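Local coordinates for protein tannase (Lactobacillus plantarum, PDB 3WA7) that hydrolyses the galloyl ester bonds of tannins as a tannin acylhydrolase of the alpha/beta-hydrolase fold, at residues Q310-H315 with L445-P450. Sequence-based numbering, arbitrary orientation.
Sequences QGTDIH and LPWDIP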
loop_
_atom_site.group_PDB
_atom_site.type_symbol
_atom_site.label_atom_id
_atom_site.label_comp_id
_atom_site.label_asym_id
_atom_site.label_seq_id
_atom_site.Cartn_x
_atom_site.Cartn_y
_atom_site.Cartn_z
ATOM N N GLN A 310 1.169 -23.307 -14.086
ATOM C CA GLN A 310 -0.276 -23.163 -14.229
ATOM C C GLN A 310 -0.735 -22.986 -15.674
ATOM O O GLN A 310 -1.865 -22.574 -15.919
ATOM C CB GLN A 310 -0.780 -21.990 -13.379
ATOM C CG GLN A 310 -0.616 -22.188 -11.869
ATOM C CD GLN A 310 -1.365 -23.408 -11.345
ATOM O OE1 GLN A 310 -2.553 -23.587 -11.617
ATOM N NE2 GLN A 310 -0.670 -24.246 -10.582
ATOM N N GLY A 311 0.145 -23.294 -16.625
ATOM C CA GLY A 311 -0.215 -23.191 -18.032
ATOM C C GLY A 311 0.066 -21.879 -18.743
ATOM O O GLY A 311 -0.278 -21.722 -19.915
ATOM N N THR A 312 0.690 -20.934 -18.054
ATOM C CA THR A 312 0.997 -19.648 -18.667
ATOM C C THR A 312 2.238 -19.754 -19.549
ATOM O O THR A 312 3.202 -20.436 -19.198
ATOM C CB THR A 312 1.246 -18.566 -17.592
ATOM O OG1 THR A 312 0.066 -18.406 -16.797
ATOM C CG2 THR A 312 1.604 -17.231 -18.245
ATOM N N ASP A 313 2.198 -19.094 -20.703
ATOM C CA ASP A 313 3.333 -19.085 -21.621
ATOM C C ASP A 313 4.267 -17.995 -21.104
ATOM O O ASP A 313 3.977 -16.808 -21.249
ATOM C CB ASP A 313 2.869 -18.743 -23.041
ATOM C CG ASP A 313 4.000 -18.775 -24.057
ATOM O OD1 ASP A 313 5.172 -18.909 -23.651
ATOM O OD2 ASP A 313 3.716 -18.659 -25.268
ATOM N N ILE A 314 5.378 -18.393 -20.492
ATOM C CA ILE A 314 6.305 -17.416 -19.943
ATOM C C ILE A 314 7.321 -16.871 -20.939
ATOM O O ILE A 314 8.266 -16.179 -20.557
ATOM C CB ILE A 314 7.041 -17.972 -18.706
ATOM C CG1 ILE A 314 7.806 -19.245 -19.064
ATOM C CG2 ILE A 314 6.032 -18.242 -17.596
ATOM C CD1 ILE A 314 8.741 -19.712 -17.962
ATOM N N HIS A 315 7.128 -17.184 -22.216
ATOM C CA HIS A 315 8.009 -16.665 -23.256
ATOM C C HIS A 315 7.371 -15.339 -23.649
ATOM O O HIS A 315 6.525 -15.278 -24.540
ATOM C CB HIS A 315 8.058 -17.617 -24.458
ATOM C CG HIS A 315 8.932 -17.139 -25.578
ATOM N ND1 HIS A 315 8.585 -16.084 -26.397
ATOM C CD2 HIS A 315 10.135 -17.575 -26.021
ATOM C CE1 HIS A 315 9.535 -15.894 -27.295
ATOM N NE2 HIS A 315 10.487 -16.786 -27.090
ATOM N N LEU A 445 5.423 -12.388 -5.599
ATOM C CA LEU A 445 5.617 -11.472 -6.717
ATOM C C LEU A 445 4.926 -12.134 -7.912
ATOM O O LEU A 445 5.586 -12.696 -8.778
ATOM C CB LEU A 445 7.110 -11.312 -7.034
ATOM C CG LEU A 445 7.554 -10.209 -7.987
ATOM C CD1 LEU A 445 7.611 -8.883 -7.238
ATOM C CD2 LEU A 445 8.924 -10.551 -8.544
ATOM N N PRO A 446 3.583 -12.075 -7.965
ATOM C CA PRO A 446 2.763 -12.663 -9.035
ATOM C C PRO A 446 3.224 -12.348 -10.456
ATOM O O PRO A 446 3.366 -11.187 -10.833
ATOM C CB PRO A 446 1.369 -12.105 -8.745
ATOM C CG PRO A 446 1.375 -11.962 -7.264
ATOM C CD PRO A 446 2.732 -11.366 -6.993
ATOM N N TRP A 447 3.422 -13.400 -11.245
ATOM C CA TRP A 447 3.884 -13.272 -12.626
ATOM C C TRP A 447 3.049 -12.372 -13.534
ATOM O O TRP A 447 1.821 -12.464 -13.578
ATOM C CB TRP A 447 3.987 -14.658 -13.278
ATOM C CG TRP A 447 4.447 -14.596 -14.707
ATOM C CD1 TRP A 447 3.679 -14.738 -15.832
ATOM C CD2 TRP A 447 5.777 -14.325 -15.162
ATOM N NE1 TRP A 447 4.454 -14.568 -16.958
ATOM C CE2 TRP A 447 5.744 -14.313 -16.575
ATOM C CE3 TRP A 447 6.995 -14.086 -14.510
ATOM C CZ2 TRP A 447 6.886 -14.072 -17.348
ATOM C CZ3 TRP A 447 8.128 -13.845 -15.278
ATOM C CH2 TRP A 447 8.065 -13.839 -16.683
ATOM N N ASP A 448 3.747 -11.509 -14.262
ATOM C CA ASP A 448 3.149 -10.598 -15.227
ATOM C C ASP A 448 1.967 -9.776 -14.729
ATOM O O ASP A 448 1.081 -9.415 -15.506
ATOM C CB ASP A 448 2.760 -11.387 -16.484
ATOM C CG ASP A 448 2.548 -10.496 -17.694
ATOM O OD1 ASP A 448 3.196 -9.433 -17.771
ATOM O OD2 ASP A 448 1.746 -10.868 -18.579
ATOM N N ILE A 449 1.956 -9.479 -13.435
ATOM C CA ILE A 449 0.894 -8.668 -12.855
ATOM C C ILE A 449 1.406 -7.236 -12.817
ATOM O O ILE A 449 2.488 -6.969 -12.299
ATOM C CB ILE A 449 0.538 -9.135 -11.429
ATOM C CG1 ILE A 449 -0.201 -10.473 -11.496
ATOM C CG2 ILE A 449 -0.343 -8.097 -10.737
ATOM C CD1 ILE A 449 -1.521 -10.394 -12.239
ATOM N N PRO A 450 0.643 -6.299 -13.395
ATOM C CA PRO A 450 1.037 -4.890 -13.421
ATOM C C PRO A 450 0.782 -4.212 -12.085
ATOM O O PRO A 450 0.449 -4.867 -11.097
ATOM C CB PRO A 450 0.157 -4.318 -14.524
ATOM C CG PRO A 450 -1.128 -5.058 -14.296
ATOM C CD PRO A 450 -0.648 -6.494 -14.082
HETATM O O HOH W 1 3.787 -14.499 -19.698
#
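Trp447 lays its indole against Ile314 and Thr312, a compact example of how one aromatic side chain can join two segments, 310-315 and 445-450, that share no direct hydrogen bond. It stands at the second position of a type II beta turn, Pro446 to Ile449, in the loop that follows edge strand 440-444. CG lies anti to the backbone N (chi1 180°), which carries the ring out of the turn toward the chain leaving helix 291-309. There Ile314 CG2 sits over one face in a CH-pi contact, 4.3 Å from the centroid of the five-membered ring and 24° off its normal. Thr312 meets the pyrrole side obliquely: with OG1 turned beside the backbone N (chi1 -61°), the methyl CG2 points anti to that N and comes within 4.0 Å of Trp447 CD1. The polar corner of the indole is served by a water lying in the ring plane, which accepts from Trp447 NE1 at 2.8 Å and donates to Asp313 O at 2.8 Å. Asp313 is itself folded into an Asx turn, its OD1 taking the backbone N of His315 at 3.0 Å. Phe320 and helix residues Ser303, Ala304 and Ala307 also touch the indole. Beside it, Asp448 forms a salt bridge with Lys316 and a hydrogen bond with Tyr317, tying the same two loops. A leucine in place of Trp447 would probably leave the water without its N-H donor and Ile314 CG2 without an aromatic face. Between 310-315 and 445-450 themselves, cohesion thus rests on dispersion over an indole face and one water-relayed polar link, so the indole N-H is satisfied without a direct bond across.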